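PDB 2D5K: Dps family protein from Staphylococcus aureus subsp. aureus, which probably stores iron and protects DNA against oxidative damage as a dodecameric, ferritin-like cage, as other members of the Dps family do. Local coordinates for residues 94-99 with 141-146. Sequence-based numbering, arbitrary orientation.
Sequences QMVEEL and WMFKSY
Val96 enters the cleft between Phe143 and Tyr146, CG1 touching both aromatic residues and CG2 Tyr146 alone, and so illustrates how a small branched side chain can join two roughly antiparallel helices. Its CG1, anti to the backbone N (chi1 178°) and thus directed at Phe143, reaches CB of Phe143 at 3.8 Å and CD2 of Tyr146 at 3.9 Å. The other methyl, CG2, lies 3.9 Å from CE2 of Tyr146, the two side chains crossing at about a right angle. One turn further along, CB of Leu99 covers a face of the Phe143 ring, 4.1 Å from CE2.

These residues line the inner seam between the last two long helices of the ferritin-like four-helix bundle, 92-120 and 123-147, whose short segments run at 144° to each other, their axes within 9.4 Å at closest approach. Phe45 and Leu48 of helix 38-65 add to the core, and Phe103 meets the Phe143 ring edge-to-face. By contrast, Glu97 and Lys144 point away from the seam and lie exposed. On the side of helix 123-147 turned from Val96, Ser145 OG donates to Trp141 O at 3.0 Å from above the carbonyl plane, opposite Ser145 N, and the Trp141 side chain packs against Trp31 of a second subunit.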
ATOM      1  N   GLN B  94      -3.606  -5.532 -38.685  1.00 18.43           N
ATOM      2  CA  GLN B  94      -3.884  -6.934 -38.986  1.00 17.67           C
ATOM      3  C   GLN B  94      -3.874  -7.780 -37.716  1.00 15.99           C
ATOM      4  O   GLN B  94      -4.595  -8.770 -37.612  1.00 15.20           O
ATOM      5  CB  GLN B  94      -2.868  -7.473 -39.996  1.00 19.67           C
ATOM      6  CG  GLN B  94      -2.921  -6.751 -41.335  1.00 20.83           C
ATOM      7  CD  GLN B  94      -1.837  -7.203 -42.293  1.00 21.79           C
ATOM      8  OE1 GLN B  94      -0.686  -7.393 -41.902  1.00 21.92           O
ATOM      9  NE2 GLN B  94      -2.199  -7.360 -43.563  1.00 25.30           N
ATOM     10  N   MET B  95      -3.058  -7.388 -36.745  1.00 16.31           N
ATOM     11  CA  MET B  95      -3.004  -8.128 -35.488  1.00 14.61           C
ATOM     12  C   MET B  95      -4.327  -7.962 -34.751  1.00 14.69           C
ATOM     13  O   MET B  95      -4.907  -8.934 -34.273  1.00 15.70           O
ATOM     14  CB  MET B  95      -1.868  -7.608 -34.603  1.00 15.28           C
ATOM     15  CG  MET B  95      -0.480  -7.874 -35.152  1.00 17.32           C
ATOM     16  SD  MET B  95       0.783  -7.193 -34.061  1.00 16.86           S
ATOM     17  CE  MET B  95       2.250  -7.998 -34.716  1.00 17.87           C
ATOM     18  N   VAL B  96      -4.801  -6.724 -34.663  1.00 14.79           N
ATOM     19  CA  VAL B  96      -6.054  -6.455 -33.968  1.00 15.22           C
ATOM     20  C   VAL B  96      -7.212  -7.110 -34.716  1.00 16.60           C
ATOM     21  O   VAL B  96      -8.137  -7.631 -34.099  1.00 15.99           O
ATOM     22  CB  VAL B  96      -6.290  -4.938 -33.815  1.00 15.75           C
ATOM     23  CG1 VAL B  96      -7.627  -4.677 -33.136  1.00 16.19           C
ATOM     24  CG2 VAL B  96      -5.163  -4.329 -32.998  1.00 14.35           C
ATOM     25  N   GLU B  97      -7.154  -7.101 -36.046  1.00 16.04           N
ATOM     26  CA  GLU B  97      -8.203  -7.731 -36.837  1.00 17.30           C
ATOM     27  C   GLU B  97      -8.266  -9.225 -36.526  1.00 16.05           C
ATOM     28  O   GLU B  97      -9.349  -9.776 -36.334  1.00 16.07           O
ATOM     29  CB  GLU B  97      -7.953  -7.539 -38.339  1.00 18.71           C
ATOM     30  CG  GLU B  97      -8.051  -6.104 -38.816  1.00 24.91           C
ATOM     31  CD  GLU B  97      -7.860  -5.973 -40.319  1.00 29.17           C
ATOM     32  OE1 GLU B  97      -6.900  -6.572 -40.850  1.00 30.91           O
ATOM     33  OE2 GLU B  97      -8.662  -5.265 -40.966  1.00 32.67           O
ATOM     34  N   GLU B  98      -7.112  -9.885 -36.473  1.00 15.76           N
ATOM     35  CA  GLU B  98      -7.103 -11.313 -36.194  1.00 16.76           C
ATOM     36  C   GLU B  98      -7.572 -11.622 -34.780  1.00 15.56           C
ATOM     37  O   GLU B  98      -8.306 -12.583 -34.566  1.00 14.42           O
ATOM     38  CB  GLU B  98      -5.717 -11.924 -36.411  1.00 18.50           C
ATOM     39  CG  GLU B  98      -5.734 -13.440 -36.222  1.00 24.76           C
ATOM     40  CD  GLU B  98      -4.568 -14.140 -36.879  1.00 27.96           C
ATOM     41  OE1 GLU B  98      -4.375 -13.956 -38.099  1.00 32.33           O
ATOM     42  OE2 GLU B  98      -3.851 -14.882 -36.179  1.00 28.98           O
ATOM     43  N   LEU B  99      -7.148 -10.819 -33.810  1.00 15.66           N
ATOM     44  CA  LEU B  99      -7.587 -11.057 -32.440  1.00 15.96           C
ATOM     45  C   LEU B  99      -9.100 -10.884 -32.375  1.00 15.29           C
ATOM     46  O   LEU B  99      -9.791 -11.633 -31.681  1.00 16.86           O
ATOM     47  CB  LEU B  99      -6.908 -10.083 -31.474  1.00 18.06           C
ATOM     48  CG  LEU B  99      -5.420 -10.332 -31.220  1.00 20.04           C
ATOM     49  CD1 LEU B  99      -4.887  -9.264 -30.277  1.00 21.77           C
ATOM     50  CD2 LEU B  99      -5.224 -11.723 -30.618  1.00 20.68           C
ATOM     51  N   TRP B 141     -15.352  -5.520 -28.464  1.00 14.56           N
ATOM     52  CA  TRP B 141     -15.935  -4.224 -28.789  1.00 14.98           C
ATOM     53  C   TRP B 141     -14.795  -3.214 -28.920  1.00 14.67           C
ATOM     54  O   TRP B 141     -14.779  -2.399 -29.840  1.00 15.15           O
ATOM     55  CB  TRP B 141     -16.919  -3.772 -27.699  1.00 15.11           C
ATOM     56  CG  TRP B 141     -16.972  -2.278 -27.539  1.00 15.66           C
ATOM     57  CD1 TRP B 141     -17.276  -1.356 -28.505  1.00 18.40           C
ATOM     58  CD2 TRP B 141     -16.613  -1.530 -26.371  1.00 17.24           C
ATOM     59  NE1 TRP B 141     -17.114  -0.083 -28.014  1.00 18.84           N
ATOM     60  CE2 TRP B 141     -16.707  -0.160 -26.708  1.00 18.44           C
ATOM     61  CE3 TRP B 141     -16.216  -1.885 -25.074  1.00 17.72           C
ATOM     62  CZ2 TRP B 141     -16.415   0.859 -25.791  1.00 18.92           C
ATOM     63  CZ3 TRP B 141     -15.927  -0.870 -24.164  1.00 19.23           C
ATOM     64  CH2 TRP B 141     -16.027   0.483 -24.529  1.00 17.83           C
ATOM     65  N   MET B 142     -13.836  -3.270 -27.999  1.00 13.77           N
ATOM     66  CA  MET B 142     -12.702  -2.352 -28.056  1.00 13.47           C
ATOM     67  C   MET B 142     -11.884  -2.563 -29.335  1.00 14.34           C
ATOM     68  O   MET B 142     -11.491  -1.591 -29.982  1.00 15.58           O
ATOM     69  CB  MET B 142     -11.810  -2.525 -26.820  1.00 15.25           C
ATOM     70  CG  MET B 142     -12.532  -2.234 -25.513  1.00 18.40           C
ATOM     71  SD  MET B 142     -11.435  -2.328 -24.088  1.00 22.69           S
ATOM     72  CE  MET B 142     -12.545  -1.784 -22.784  1.00 22.59           C
ATOM     73  N   PHE B 143     -11.631  -3.818 -29.707  1.00 14.83           N
ATOM     74  CA  PHE B 143     -10.869  -4.099 -30.927  1.00 15.70           C
ATOM     75  C   PHE B 143     -11.592  -3.512 -32.135  1.00 15.79           C
ATOM     76  O   PHE B 143     -10.981  -2.839 -32.970  1.00 17.01           O
ATOM     77  CB  PHE B 143     -10.701  -5.606 -31.168  1.00 16.32           C
ATOM     78  CG  PHE B 143      -9.948  -6.328 -30.083  1.00 20.19           C
ATOM     79  CD1 PHE B 143      -8.944  -5.691 -29.361  1.00 20.66           C
ATOM     80  CD2 PHE B 143     -10.230  -7.665 -29.806  1.00 20.05           C
ATOM     81  CE1 PHE B 143      -8.229  -6.374 -28.373  1.00 21.45           C
ATOM     82  CE2 PHE B 143      -9.519  -8.359 -28.820  1.00 21.22           C
ATOM     83  CZ  PHE B 143      -8.517  -7.709 -28.104  1.00 20.66           C
ATOM     84  N   LYS B 144     -12.890  -3.780 -32.229  1.00 15.02           N
ATOM     85  CA  LYS B 144     -13.684  -3.279 -33.349  1.00 16.49           C
ATOM     86  C   LYS B 144     -13.726  -1.759 -33.395  1.00 16.85           C
ATOM     87  O   LYS B 144     -13.775  -1.170 -34.474  1.00 16.69           O
ATOM     88  CB  LYS B 144     -15.106  -3.834 -33.281  1.00 16.22           C
ATOM     89  CG  LYS B 144     -15.182  -5.342 -33.473  1.00 18.27           C
ATOM     90  CD  LYS B 144     -16.614  -5.834 -33.324  1.00 20.56           C
ATOM     91  CE  LYS B 144     -16.712  -7.336 -33.510  1.00 23.56           C
ATOM     92  NZ  LYS B 144     -18.130  -7.794 -33.389  1.00 23.25           N
ATOM     93  N   SER B 145     -13.706  -1.122 -32.228  1.00 15.89           N
ATOM     94  CA  SER B 145     -13.724   0.336 -32.176  1.00 15.86           C
ATOM     95  C   SER B 145     -12.381   0.859 -32.676  1.00 16.31           C
ATOM     96  O   SER B 145     -12.325   1.823 -33.442  1.00 18.05           O
ATOM     97  CB  SER B 145     -13.987   0.818 -30.744  1.00 17.27           C
ATOM     98  OG  SER B 145     -15.304   0.480 -30.339  1.00 19.45           O
ATOM     99  N   TYR B 146     -11.301   0.215 -32.248  1.00 15.08           N
ATOM    100  CA  TYR B 146      -9.960   0.606 -32.672  1.00 16.30           C
ATOM    101  C   TYR B 146      -9.853   0.489 -34.196  1.00 17.79           C
ATOM    102  O   TYR B 146      -9.236   1.328 -34.855  1.00 16.69           O
ATOM    103  CB  TYR B 146      -8.917  -0.307 -32.019  1.00 17.27           C
ATOM    104  CG  TYR B 146      -7.508  -0.119 -32.541  1.00 18.40           C
ATOM    105  CD1 TYR B 146      -6.651   0.821 -31.974  1.00 19.64           C
ATOM    106  CD2 TYR B 146      -7.039  -0.871 -33.622  1.00 19.85           C
ATOM    107  CE1 TYR B 146      -5.358   1.010 -32.470  1.00 20.57           C
ATOM    108  CE2 TYR B 146      -5.751  -0.688 -34.125  1.00 20.80           C
ATOM    109  CZ  TYR B 146      -4.918   0.253 -33.543  1.00 20.95           C
ATOM    110  OH  TYR B 146      -3.649   0.441 -34.041  1.00 24.10           O
TER